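Local coordinates for beta-lactamase (PDB 6NHS), which probably hydrolyses beta-lactam antibiotics as a class D serine beta-lactamase of the penicillin-binding transpeptidase fold, at residues A107-S111 against R201-G205; K66-S70 against S111-Y116; K133-Y137 against Q164-R170; I104-F108 against Q187-I191. All coordinates share one frame; numbering follows the deposited sequence. Where two conformers were deposited one is given.

Interactions 1, 2 and 4 form one cluster, their centres 7 to 10 Å apart, built round helix 104-110 and the turn after it. Interactions 1 and 4 share Phe108, and interactions 1 and 2 share Ser111. Interaction 3 lies apart, its centre 17 to 19 Å from the others, but packs on helix 65-76 of interaction 2 through Phe68 and Ile67. Along the chain, interactions 1 and 2 alternate, and interaction 3 is nested in the loops closed by interactions 1 and 4. Helix 65-76 also touches Lys203 of strand 198-207 through Lys66 and Ile67, so the SxxK, SxV and KTG sequences probably converge in the active-site cleft.

Interaction 1 (A107-S111 against R201-G205); sequences AFRNS and RGKTG. With EDO (1,2-ethanediol), chain E.
Phe108, on helix 104-110, and Lys203, on strand 198-207, stand opposite each other with their CA atoms 8.0 Å apart. Ser111 and Thr204 form the next close backbone pair, where the chain leaves the helix through a Schellman motif and Ser111 takes up positive phi. The sequences fit two signatures of class D beta-lactamases and their transpeptidase relatives: Ser111-Thr112-Val113 is probably the SxV motif of the helical region, and Lys203-Thr204-Gly205 the KTG motif on the sheet. The Lys203 chain and the Phe108 side chain run antiparallel, alongside one another. CD of Lys203 lies over one face of the Phe108 ring, 3.8 Å from its centroid and displaced toward the rim, a CH-pi contact. At the edge of the same ring, Phe108 CE1 meets Gly202 O at 3.6 Å, near the ring plane. The lysine chain starts with CG anti to its backbone N (chi1 -178°), then bends at chi2 and again at chi4, which carries NZ past the aromatic ring to the serine. There Lys203 NZ donates to Ser111 OG over a short 2.6 Å. A second bond from Lys203 NZ reaches Thr204 O at 2.9 Å, approaching from outside the carbonyl plane, with a tilt of 35°. The amine is therefore tied both to the helical side and back to its own strand. Next to it sits a 1,2-ethanediol, probably from the crystallisation liquor and also hydrogen-bonded to Arg245; O1 of the diol accepts a 2.6 Å bond from Thr204 OG1.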
loop_
_atom_site.group_PDB
_atom_site.type_symbol
_atom_site.label_atom_id
_atom_site.label_comp_id
_atom_site.label_asym_id
_atom_site.label_seq_id
_atom_site.Cartn_x
_atom_site.Cartn_y
_atom_site.Cartn_z
ATOM N N ALA A 107 -0.903 -13.382 3.795
ATOM C CA ALA A 107 -1.770 -12.792 2.776
ATOM C C ALA A 107 -1.243 -11.430 2.339
ATOM O O ALA A 107 -1.285 -11.088 1.148
ATOM C CB ALA A 107 -3.205 -12.676 3.297
ATOM N N PHE A 108 -0.745 -10.639 3.292
ATOM C CA PHE A 108 -0.098 -9.373 2.955
ATOM C C PHE A 108 1.133 -9.612 2.087
ATOM O O PHE A 108 1.306 -8.974 1.043
ATOM C CB PHE A 108 0.282 -8.636 4.240
ATOM C CG PHE A 108 0.626 -7.178 4.038
ATOM C CD1 PHE A 108 1.935 -6.784 3.798
ATOM C CD2 PHE A 108 -0.364 -6.203 4.105
ATOM C CE1 PHE A 108 2.254 -5.440 3.619
ATOM C CE2 PHE A 108 -0.048 -4.852 3.924
ATOM C CZ PHE A 108 1.261 -4.476 3.684
ATOM N N ARG A 109 1.994 -10.545 2.510
ATOM C CA ARG A 109 3.200 -10.874 1.752
ATOM C C ARG A 109 2.874 -11.320 0.329
ATOM O O ARG A 109 3.566 -10.943 -0.627
ATOM C CB ARG A 109 3.973 -11.969 2.493
ATOM C CG ARG A 109 5.185 -12.526 1.766
ATOM C CD ARG A 109 5.712 -13.751 2.508
ATOM N NE ARG A 109 6.964 -14.248 1.939
ATOM C CZ ARG A 109 7.550 -15.386 2.299
ATOM N NH1 ARG A 109 6.990 -16.163 3.220
ATOM N NH2 ARG A 109 8.692 -15.752 1.728
ATOM N N ASN A 110 1.821 -12.122 0.166
ATOM C CA ASN A 110 1.507 -12.761 -1.102
ATOM C C ASN A 110 0.473 -12.002 -1.919
ATOM O O ASN A 110 0.080 -12.488 -2.982
ATOM C CB ASN A 110 1.006 -14.195 -0.861
ATOM C CG ASN A 110 2.055 -15.084 -0.219
ATOM O OD1 ASN A 110 3.250 -14.917 -0.448
ATOM N ND2 ASN A 110 1.606 -16.045 0.588
ATOM N N SER A 111 0.026 -10.831 -1.454
ATOM C CA SER A 111 -1.035 -10.068 -2.116
ATOM C C SER A 111 -2.274 -10.932 -2.350
ATOM O O SER A 111 -2.910 -10.871 -3.405
ATOM C CB SER A 111 -0.543 -9.453 -3.433
ATOM O OG SER A 111 0.523 -8.548 -3.216
ATOM N N ARG A 201 9.587 -0.864 5.033
ATOM C CA ARG A 201 8.222 -1.367 5.082
ATOM C C ARG A 201 7.459 -0.856 3.871
ATOM O O ARG A 201 7.664 0.282 3.435
ATOM C CB ARG A 201 7.510 -0.923 6.364
ATOM C CG ARG A 201 8.121 -1.466 7.651
ATOM C CD ARG A 201 7.323 -1.007 8.865
ATOM N NE ARG A 201 7.728 -1.668 10.108
ATOM C CZ ARG A 201 8.761 -1.285 10.847
ATOM N NH1 ARG A 201 9.501 -0.255 10.460
ATOM N NH2 ARG A 201 9.057 -1.922 11.970
ATOM N N GLY A 202 6.575 -1.686 3.324
ATOM C CA GLY A 202 5.760 -1.219 2.223
ATOM C C GLY A 202 4.901 -2.317 1.629
ATOM O O GLY A 202 4.870 -3.453 2.116
ATOM N N LYS A 203 4.212 -1.947 0.551
ATOM C CA LYS A 203 3.278 -2.832 -0.131
ATOM C C LYS A 203 3.199 -2.427 -1.592
ATOM O O LYS A 203 3.030 -1.242 -1.900
ATOM C CB LYS A 203 1.879 -2.766 0.503
ATOM C CG LYS A 203 0.873 -3.701 -0.136
ATOM C CD LYS A 203 1.230 -5.156 0.155
ATOM C CE LYS A 203 0.453 -6.110 -0.732
ATOM N NZ LYS A 203 1.035 -6.218 -2.093
ATOM N N THR A 204 3.305 -3.407 -2.480
ATOM C CA THR A 204 3.116 -3.161 -3.899
ATOM C C THR A 204 1.633 -3.187 -4.258
ATOM O O THR A 204 0.783 -3.681 -3.507
ATOM C CB THR A 204 3.850 -4.209 -4.734
ATOM O OG1 THR A 204 3.356 -5.504 -4.395
ATOM C CG2 THR A 204 5.353 -4.165 -4.479
ATOM N N GLY A 205 1.339 -2.660 -5.436
ATOM C CA GLY A 205 -0.003 -2.702 -5.988
ATOM C C GLY A 205 0.069 -2.781 -7.496
ATOM O O GLY A 205 1.045 -2.343 -8.114
HETATM C C1 EDO E . 0.427 -6.788 -6.759
HETATM O O1 EDO E . 1.247 -6.221 -5.736
HETATM C C2 EDO E . 1.330 -7.311 -7.869
HETATM O O2 EDO E . 2.555 -7.786 -7.302
#

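Interaction 2 (K66-S70 against S111-Y116); sequences KIFNS and STVWFY. With FMT (formic acid), chain K.
Ser70 OG and Tyr116 OH link the two helices polar end to polar end: the phenol donates to the serine oxygen at 2.8 Å, in the plane of the Tyr116 ring. Ser70 OG in turn donates a short hydrogen bond to Lys66 O, one turn back, at 2.5 Å. That carbonyl also takes Ser70 N in the ordinary helical bond, the two donors arriving from opposite faces of its plane, so it is doubly satisfied. Asn69 ND2 adds a weak bond to Tyr116 O, 3.3 Å long and bent to 130°. The aliphatic part of Lys66 crosses one face of the Tyr116 ring at about a right angle, with CG over the centre, 3.6 Å from the centroid. The chain then runs extended until chi4 (73°) turns the amine aside. Lys66 NZ donates to O2 of a formic acid molecule, probably from the crystallisation liquor, at 2.6 Å and is also hydrogen-bonded to Ser63 OG, which bonds the same molecule. Ser63 and Lys66 fit the SxxK motif at the start of helix 65-76. The Ser63-Lys66 bond is consistent with the nucleophile and base pair of class D enzymes, whose lysine works in carboxylated form; here it is modelled unmodified, with formic acid on NZ.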
loop_
_atom_site.group_PDB
_atom_site.type_symbol
_atom_site.label_atom_id
_atom_site.label_comp_id
_atom_site.label_asym_id
_atom_site.label_seq_id
_atom_site.Cartn_x
_atom_site.Cartn_y
_atom_site.Cartn_z
ATOM N N LYS A 66 -4.464 -2.995 1.133
ATOM C CA LYS A 66 -4.314 -3.996 2.188
ATOM C C LYS A 66 -3.783 -3.382 3.478
ATOM O O LYS A 66 -4.053 -3.906 4.565
ATOM C CB LYS A 66 -3.388 -5.128 1.727
ATOM C CG LYS A 66 -3.981 -6.045 0.665
ATOM C CD LYS A 66 -3.052 -7.237 0.401
ATOM C CE LYS A 66 -3.720 -8.294 -0.476
ATOM N NZ LYS A 66 -3.845 -7.889 -1.900
ATOM N N ILE A 67 -3.027 -2.284 3.384
ATOM C CA ILE A 67 -2.546 -1.617 4.594
ATOM C C ILE A 67 -3.722 -1.087 5.406
ATOM O O ILE A 67 -3.846 -1.359 6.606
ATOM C CB ILE A 67 -1.558 -0.491 4.240
ATOM C CG1 ILE A 67 -0.322 -1.052 3.523
ATOM C CG2 ILE A 67 -1.160 0.279 5.500
ATOM C CD1 ILE A 67 0.568 0.044 2.905
ATOM N N PHE A 68 -4.609 -0.331 4.753
ATOM C CA PHE A 68 -5.806 0.181 5.417
ATOM C C PHE A 68 -6.720 -0.956 5.861
ATOM O O PHE A 68 -7.211 -0.970 6.995
ATOM C CB PHE A 68 -6.543 1.131 4.475
ATOM C CG PHE A 68 -7.806 1.706 5.051
ATOM C CD1 PHE A 68 -9.010 1.033 4.928
ATOM C CD2 PHE A 68 -7.789 2.927 5.707
ATOM C CE1 PHE A 68 -10.179 1.563 5.460
ATOM C CE2 PHE A 68 -8.954 3.465 6.234
ATOM C CZ PHE A 68 -10.145 2.776 6.114
ATOM N N ASN A 69 -6.963 -1.923 4.969
ATOM C CA ASN A 69 -7.869 -3.028 5.277
ATOM C C ASN A 69 -7.388 -3.823 6.490
ATOM O O ASN A 69 -8.196 -4.241 7.327
ATOM C CB ASN A 69 -7.999 -3.934 4.048
ATOM C CG ASN A 69 -9.345 -4.652 3.964
ATOM O OD1 ASN A 69 -10.146 -4.625 4.899
ATOM N ND2 ASN A 69 -9.593 -5.303 2.825
ATOM N N SER A 70 -6.072 -4.035 6.599
ATOM C CA SER A 70 -5.517 -4.783 7.727
ATOM C C SER A 70 -5.793 -4.076 9.048
ATOM O O SER A 70 -6.132 -4.720 10.047
ATOM C CB SER A 70 -4.002 -4.967 7.555
ATOM O OG SER A 70 -3.679 -5.629 6.343
ATOM N N SER A 111 0.026 -10.831 -1.454
ATOM C CA SER A 111 -1.035 -10.068 -2.116
ATOM C C SER A 111 -2.274 -10.932 -2.350
ATOM O O SER A 111 -2.910 -10.871 -3.405
ATOM C CB SER A 111 -0.543 -9.453 -3.433
ATOM O OG SER A 111 0.523 -8.548 -3.216
ATOM N N THR A 112 -2.636 -11.727 -1.341
ATOM C CA THR A 112 -3.707 -12.717 -1.469
ATOM C C THR A 112 -5.060 -12.017 -1.381
ATOM O O THR A 112 -5.585 -11.789 -0.290
ATOM C CB THR A 112 -3.555 -13.792 -0.400
ATOM O OG1 THR A 112 -2.220 -14.313 -0.463
ATOM C CG2 THR A 112 -4.544 -14.933 -0.635
ATOM N N VAL A 113 -5.636 -11.706 -2.549
ATOM C CA VAL A 113 -6.841 -10.876 -2.617
ATOM C C VAL A 113 -8.014 -11.526 -1.884
ATOM O O VAL A 113 -8.754 -10.851 -1.158
ATOM C CB VAL A 113 -7.201 -10.574 -4.085
ATOM C CG1 VAL A 113 -8.533 -9.822 -4.160
ATOM C CG2 VAL A 113 -6.083 -9.771 -4.761
ATOM N N TRP A 114 -8.220 -12.835 -2.071
ATOM C CA TRP A 114 -9.421 -13.450 -1.506
ATOM C C TRP A 114 -9.465 -13.320 0.015
ATOM O O TRP A 114 -10.546 -13.153 0.586
ATOM C CB TRP A 114 -9.538 -14.918 -1.931
ATOM C CG TRP A 114 -8.520 -15.875 -1.337
ATOM C CD1 TRP A 114 -7.429 -16.401 -1.972
ATOM C CD2 TRP A 114 -8.520 -16.435 -0.013
ATOM N NE1 TRP A 114 -6.746 -17.243 -1.123
ATOM C CE2 TRP A 114 -7.392 -17.281 0.084
ATOM C CE3 TRP A 114 -9.365 -16.310 1.095
ATOM C CZ2 TRP A 114 -7.086 -17.990 1.247
ATOM C CZ3 TRP A 114 -9.060 -17.015 2.253
ATOM C CH2 TRP A 114 -7.929 -17.842 2.320
ATOM N N PHE A 115 -8.307 -13.386 0.677
ATOM C CA PHE A 115 -8.243 -13.198 2.126
ATOM C C PHE A 115 -8.794 -11.831 2.515
ATOM O O PHE A 115 -9.629 -11.711 3.421
ATOM C CB PHE A 115 -6.788 -13.363 2.588
ATOM C CG PHE A 115 -6.594 -13.330 4.088
ATOM C CD1 PHE A 115 -6.460 -12.124 4.766
ATOM C CD2 PHE A 115 -6.492 -14.512 4.813
ATOM C CE1 PHE A 115 -6.263 -12.098 6.144
ATOM C CE2 PHE A 115 -6.286 -14.491 6.185
ATOM C CZ PHE A 115 -6.172 -13.290 6.849
ATOM N N TYR A 116 -8.364 -10.787 1.811
ATOM C CA TYR A 116 -8.808 -9.441 2.143
ATOM C C TYR A 116 -10.235 -9.171 1.694
ATOM O O TYR A 116 -10.888 -8.284 2.252
ATOM C CB TYR A 116 -7.831 -8.435 1.541
ATOM C CG TYR A 116 -6.603 -8.293 2.403
ATOM C CD1 TYR A 116 -6.537 -7.311 3.375
ATOM C CD2 TYR A 116 -5.531 -9.169 2.274
ATOM C CE1 TYR A 116 -5.431 -7.180 4.179
ATOM C CE2 TYR A 116 -4.416 -9.052 3.081
ATOM C CZ TYR A 116 -4.372 -8.051 4.030
ATOM O OH TYR A 116 -3.270 -7.907 4.837
HETATM C C FMT K . -6.681 -7.065 -2.479
HETATM O O1 FMT K . -6.717 -6.938 -1.280
HETATM O O2 FMT K . -5.722 -6.660 -3.137
#

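Interaction 3 (K133-Y137 against Q164-R170); sequences KQVGY and QIEFLQR
The Tyr137 ring turns its edge to the face of the Phe167 ring in a T-shaped stack, with planes at 82° and centroids 5.2 Å apart. Tyr137 CD2 stands over the centre of that face, while Tyr137 CE2 makes the closest approach, 3.7 Å to Phe167 CD2. Val135 CG1 reaches the same phenylalanine obliquely, 3.8 Å from Phe167 CD1. The hydroxyl of Tyr137 lies too far from Gln164 for a direct bond, and a water in the tyrosine plane spans the gap: Tyr137 OH donates to it at 2.6 Å, and it donates to Gln164 OE1 at 2.7 Å. The Gln164 amide is held at its other end by Thr64, which follows the probable SxxK serine, Ser63. Tyr137 begins a YGN sequence, a signature of class D beta-lactamases, just after helix 125-135. That helix closes with a Schellman motif, in which Gly136 has positive phi (76°) and Tyr137 N bonds back to Ile132 O. On the helix 161-172 side, Phe167 also packs on Ile67 and Phe68, while Arg170 is in a salt bridge through NE with Glu175. NH1 of Arg170 brings the guanidinium edge within 3.0 Å of Val135 O, in plane but at too poor an angle for a hydrogen bond.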
loop_
_atom_site.group_PDB
_atom_site.type_symbol
_atom_site.label_atom_id
_atom_site.label_comp_id
_atom_site.label_asym_id
_atom_site.label_seq_id
_atom_site.Cartn_x
_atom_site.Cartn_y
_atom_site.Cartn_z
ATOM N N LYS A 133 -13.939 7.371 6.177
ATOM C CA LYS A 133 -14.145 8.803 6.364
ATOM C C LYS A 133 -13.421 9.323 7.601
ATOM O O LYS A 133 -12.900 10.443 7.589
ATOM C CB LYS A 133 -15.641 9.102 6.431
ATOM C CG LYS A 133 -16.357 8.834 5.114
ATOM C CD LYS A 133 -17.812 9.267 5.155
ATOM C CE LYS A 133 -18.446 9.164 3.775
ATOM N NZ LYS A 133 -19.871 9.624 3.755
ATOM N N GLN A 134 -13.365 8.527 8.673
ATOM C CA GLN A 134 -12.645 8.958 9.869
ATOM C C GLN A 134 -11.155 9.108 9.586
ATOM O O GLN A 134 -10.525 10.084 10.017
ATOM C CB GLN A 134 -12.888 7.961 11.001
ATOM C CG GLN A 134 -12.570 8.476 12.387
ATOM C CD GLN A 134 -13.098 7.555 13.476
ATOM O OE1 GLN A 134 -13.049 7.887 14.662
ATOM N NE2 GLN A 134 -13.606 6.390 13.077
ATOM N N VAL A 135 -10.578 8.157 8.849
ATOM C CA VAL A 135 -9.168 8.225 8.469
ATOM C C VAL A 135 -8.945 9.259 7.370
ATOM O O VAL A 135 -7.857 9.846 7.267
ATOM C CB VAL A 135 -8.686 6.822 8.042
ATOM C CG1 VAL A 135 -7.303 6.874 7.400
ATOM C CG2 VAL A 135 -8.676 5.881 9.242
ATOM N N GLY A 136 -9.954 9.509 6.543
ATOM C CA GLY A 136 -9.768 10.373 5.394
ATOM C C GLY A 136 -9.019 9.706 4.263
ATOM O O GLY A 136 -8.171 10.342 3.630
ATOM N N TYR A 137 -9.323 8.436 3.975
ATOM C CA TYR A 137 -8.513 7.642 3.054
ATOM C C TYR A 137 -8.911 7.925 1.607
ATOM O O TYR A 137 -10.046 7.647 1.209
ATOM C CB TYR A 137 -8.670 6.152 3.362
ATOM C CG TYR A 137 -7.767 5.271 2.523
ATOM C CD1 TYR A 137 -8.186 4.794 1.287
ATOM C CD2 TYR A 137 -6.491 4.937 2.957
ATOM C CE1 TYR A 137 -7.365 3.998 0.505
ATOM C CE2 TYR A 137 -5.656 4.133 2.181
ATOM C CZ TYR A 137 -6.111 3.661 0.957
ATOM O OH TYR A 137 -5.301 2.871 0.167
ATOM N N GLN A 164 -1.488 8.721 -0.161
ATOM C CA GLN A 164 -0.816 7.565 0.430
ATOM C C GLN A 164 0.162 8.014 1.507
ATOM O O GLN A 164 0.185 7.460 2.613
ATOM C CB GLN A 164 -0.103 6.752 -0.653
ATOM C CG GLN A 164 -1.040 6.138 -1.700
ATOM C CD GLN A 164 -1.434 4.711 -1.375
ATOM O OE1 GLN A 164 -1.443 4.305 -0.212
ATOM N NE2 GLN A 164 -1.767 3.938 -2.410
ATOM N N ILE A 165 0.967 9.037 1.198
ATOM C CA ILE A 165 1.920 9.584 2.163
ATOM C C ILE A 165 1.193 10.078 3.409
ATOM O O ILE A 165 1.562 9.743 4.540
ATOM C CB ILE A 165 2.742 10.715 1.517
ATOM C CG1 ILE A 165 3.548 10.194 0.326
ATOM C CG2 ILE A 165 3.658 11.366 2.544
ATOM C CD1 ILE A 165 4.697 9.333 0.723
ATOM N N GLU A 166 0.154 10.897 3.216
ATOM C CA GLU A 166 -0.572 11.454 4.356
ATOM C C GLU A 166 -1.121 10.350 5.251
ATOM O O GLU A 166 -0.996 10.415 6.479
ATOM C CB GLU A 166 -1.697 12.368 3.857
ATOM C CG GLU A 166 -2.769 12.668 4.885
ATOM C CD GLU A 166 -2.406 13.795 5.825
ATOM O OE1 GLU A 166 -1.200 14.028 6.063
ATOM O OE2 GLU A 166 -3.341 14.459 6.323
ATOM N N PHE A 167 -1.709 9.316 4.645
ATOM C CA PHE A 167 -2.239 8.192 5.408
ATOM C C PHE A 167 -1.134 7.494 6.201
ATOM O O PHE A 167 -1.278 7.248 7.404
ATOM C CB PHE A 167 -2.955 7.230 4.443
ATOM C CG PHE A 167 -3.176 5.842 4.995
ATOM C CD1 PHE A 167 -3.913 5.642 6.151
ATOM C CD2 PHE A 167 -2.664 4.732 4.336
ATOM C CE1 PHE A 167 -4.114 4.368 6.655
ATOM C CE2 PHE A 167 -2.861 3.457 4.835
ATOM C CZ PHE A 167 -3.594 3.277 5.991
ATOM N N LEU A 168 -0.007 7.194 5.552
ATOM C CA LEU A 168 1.059 6.461 6.232
ATOM C C LEU A 168 1.687 7.292 7.346
ATOM O O LEU A 168 2.009 6.765 8.419
ATOM C CB LEU A 168 2.123 6.034 5.224
ATOM C CG LEU A 168 1.681 4.964 4.230
ATOM C CD1 LEU A 168 2.723 4.800 3.142
ATOM C CD2 LEU A 168 1.443 3.640 4.961
ATOM N N GLN A 169 1.869 8.591 7.106
ATOM C CA GLN A 169 2.460 9.464 8.110
ATOM C C GLN A 169 1.547 9.618 9.325
ATOM O O GLN A 169 2.013 9.545 10.468
ATOM C CB GLN A 169 2.781 10.817 7.474
ATOM C CG GLN A 169 3.463 11.797 8.392
ATOM C CD GLN A 169 2.491 12.736 9.059
ATOM O OE1 GLN A 169 2.718 13.179 10.183
ATOM N NE2 GLN A 169 1.400 13.057 8.365
ATOM N N ARG A 170 0.244 9.821 9.100
ATOM C CA ARG A 170 -0.706 9.875 10.211
ATOM C C ARG A 170 -0.752 8.555 10.965
ATOM O O ARG A 170 -0.847 8.535 12.200
ATOM C CB ARG A 170 -2.100 10.228 9.701
ATOM C CG ARG A 170 -2.226 11.655 9.164
ATOM C CD ARG A 170 -3.682 11.966 8.904
ATOM N NE ARG A 170 -4.407 12.248 10.142
ATOM C CZ ARG A 170 -5.715 12.063 10.298
ATOM N NH1 ARG A 170 -6.440 11.572 9.299
ATOM N NH2 ARG A 170 -6.296 12.364 11.454
HETATM O O HOH W 1 -2.920 2.382 1.078
#

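Interaction 4 (I104-F108 against Q187-I191); sequences IRQAF and QDIMI
Ile189 O and Arg105 O are bridged by one water, which donates to both, at 2.7 Å to Ile189 O and 2.8 Å to Arg105 O. Beside this bridge, Phe108 CD1 approaches Ile189 O at 3.4 Å. Helix 104-110 here packs against the end of helix 180-189, where the chain passes into edge strand 191-194 and Met190 pairs by backbone with Gly202. Ile189 is the wedge between the helices. Its CG1 lies between the backbone N and carbonyl carbon (chi1 76°), which sends its two branches to different partners. Ile189 CG1 and CD1 rest against Phe108, CG1 over the ring face opposite Lys203, so the ring is clamped between the helical side and the sheet. Ile189 CG2 meets Arg105 CB at 3.7 Å and also lies over one face of the guanidinium. Selenomethionine Met190 adds its CG, 3.7 Å from Phe108 CZ. The main partner of Arg105 is Asp82, in a salt bridge through NH2; a further one from NH2 to Asp188 OD2, 3.0 Å, belongs to one of two conformers and is less certain. The water thus satisfies two backbone carbonyls, while Ile189, Phe108 and Met190 pack by apolar contact.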
loop_
_atom_site.group_PDB
_atom_site.type_symbol
_atom_site.label_atom_id
_atom_site.label_comp_id
_atom_site.label_asym_id
_atom_site.label_seq_id
_atom_site.Cartn_x
_atom_site.Cartn_y
_atom_site.Cartn_z
ATOM N N ILE A 104 -2.967 -13.214 7.986
ATOM C CA ILE A 104 -2.910 -11.874 7.414
ATOM C C ILE A 104 -1.476 -11.491 7.064
ATOM O O ILE A 104 -1.248 -10.739 6.106
ATOM C CB ILE A 104 -3.587 -10.852 8.353
ATOM C CG1 ILE A 104 -3.861 -9.536 7.617
ATOM C CG2 ILE A 104 -2.749 -10.591 9.604
ATOM C CD1 ILE A 104 -4.691 -8.552 8.435
ATOM N N ARG A 105 -0.487 -12.004 7.803
ATOM C CA ARG A 105 0.902 -11.691 7.480
ATOM C C ARG A 105 1.295 -12.280 6.132
ATOM O O ARG A 105 1.925 -11.605 5.309
ATOM C CB ARG A 105 1.843 -12.203 8.575
ATOM C CG ARG A 105 3.324 -12.035 8.212
ATOM C CD ARG A 105 4.263 -12.531 9.309
ATOM N NE ARG A 105 4.241 -11.648 10.470
ATOM C CZ ARG A 105 3.527 -11.873 11.567
ATOM N NH1 ARG A 105 2.782 -12.970 11.668
ATOM N NH2 ARG A 105 3.567 -11.002 12.568
ATOM N N GLN A 106 0.937 -13.544 5.890
ATOM C CA GLN A 106 1.278 -14.168 4.619
ATOM C C GLN A 106 0.368 -13.680 3.496
ATOM O O GLN A 106 0.823 -13.559 2.349
ATOM C CB GLN A 106 1.233 -15.698 4.748
ATOM C CG GLN A 106 2.229 -16.275 5.785
ATOM C CD GLN A 106 3.660 -15.818 5.529
ATOM O OE1 GLN A 106 4.175 -15.941 4.415
ATOM N NE2 GLN A 106 4.299 -15.266 6.554
ATOM N N ALA A 107 -0.903 -13.382 3.795
ATOM C CA ALA A 107 -1.770 -12.792 2.776
ATOM C C ALA A 107 -1.243 -11.430 2.339
ATOM O O ALA A 107 -1.285 -11.088 1.148
ATOM C CB ALA A 107 -3.205 -12.676 3.297
ATOM N N PHE A 108 -0.745 -10.639 3.292
ATOM C CA PHE A 108 -0.098 -9.373 2.955
ATOM C C PHE A 108 1.133 -9.612 2.087
ATOM O O PHE A 108 1.306 -8.974 1.043
ATOM C CB PHE A 108 0.282 -8.636 4.240
ATOM C CG PHE A 108 0.626 -7.178 4.038
ATOM C CD1 PHE A 108 1.935 -6.784 3.798
ATOM C CD2 PHE A 108 -0.364 -6.203 4.105
ATOM C CE1 PHE A 108 2.254 -5.440 3.619
ATOM C CE2 PHE A 108 -0.048 -4.852 3.924
ATOM C CZ PHE A 108 1.261 -4.476 3.684
ATOM N N GLN A 187 2.283 -2.774 11.367
ATOM C CA GLN A 187 3.636 -2.333 11.060
ATOM C C GLN A 187 4.589 -3.516 10.947
ATOM O O GLN A 187 5.536 -3.471 10.158
ATOM C CB GLN A 187 4.115 -1.329 12.113
ATOM C CG GLN A 187 3.388 0.020 11.988
ATOM C CD GLN A 187 3.721 0.999 13.095
ATOM O OE1 GLN A 187 3.845 0.626 14.268
ATOM N NE2 GLN A 187 3.857 2.273 12.727
ATOM N N ASP A 188 4.330 -4.599 11.684
ATOM C CA ASP A 188 5.209 -5.760 11.591
ATOM C C ASP A 188 5.014 -6.511 10.280
ATOM O O ASP A 188 5.998 -6.929 9.655
ATOM C CB ASP A 188 4.994 -6.695 12.777
ATOM C CG ASP A 188 6.053 -7.774 12.854
ATOM O OD1 ASP A 188 7.217 -7.447 13.151
ATOM O OD2 ASP A 188 5.727 -8.952 12.607
ATOM N N ILE A 189 3.763 -6.711 9.846
ATOM C CA ILE A 189 3.548 -7.460 8.612
ATOM C C ILE A 189 3.940 -6.649 7.382
ATOM O O ILE A 189 4.121 -7.228 6.305
ATOM C CB ILE A 189 2.090 -7.956 8.465
ATOM C CG1 ILE A 189 1.154 -6.816 8.060
ATOM C CG2 ILE A 189 1.604 -8.662 9.746
ATOM C CD1 ILE A 189 -0.308 -7.272 7.892
HETATM N N MSE A 190 4.083 -5.330 7.510
HETATM C CA MSE A 190 4.549 -4.484 6.412
HETATM C C MSE A 190 6.052 -4.603 6.149
HETATM O O MSE A 190 6.537 -4.100 5.143
HETATM C CB MSE A 190 4.223 -3.009 6.684
HETATM C CG MSE A 190 2.749 -2.645 6.577
HETATM SE SE MSE A 190 2.459 -0.790 7.083
HETATM C CE MSE A 190 3.448 0.062 5.628
ATOM N N ILE A 191 6.796 -5.245 7.052
ATOM C CA ILE A 191 8.246 -5.308 6.884
ATOM C C ILE A 191 8.562 -6.035 5.587
ATOM O O ILE A 191 8.190 -7.201 5.404
ATOM C CB ILE A 191 8.914 -5.992 8.083
ATOM C CG1 ILE A 191 8.778 -5.147 9.355
ATOM C CG2 ILE A 191 10.402 -6.279 7.772
ATOM C CD1 ILE A 191 9.320 -5.852 10.608
HETATM O O HOH W 2 4.065 -9.768 5.419
#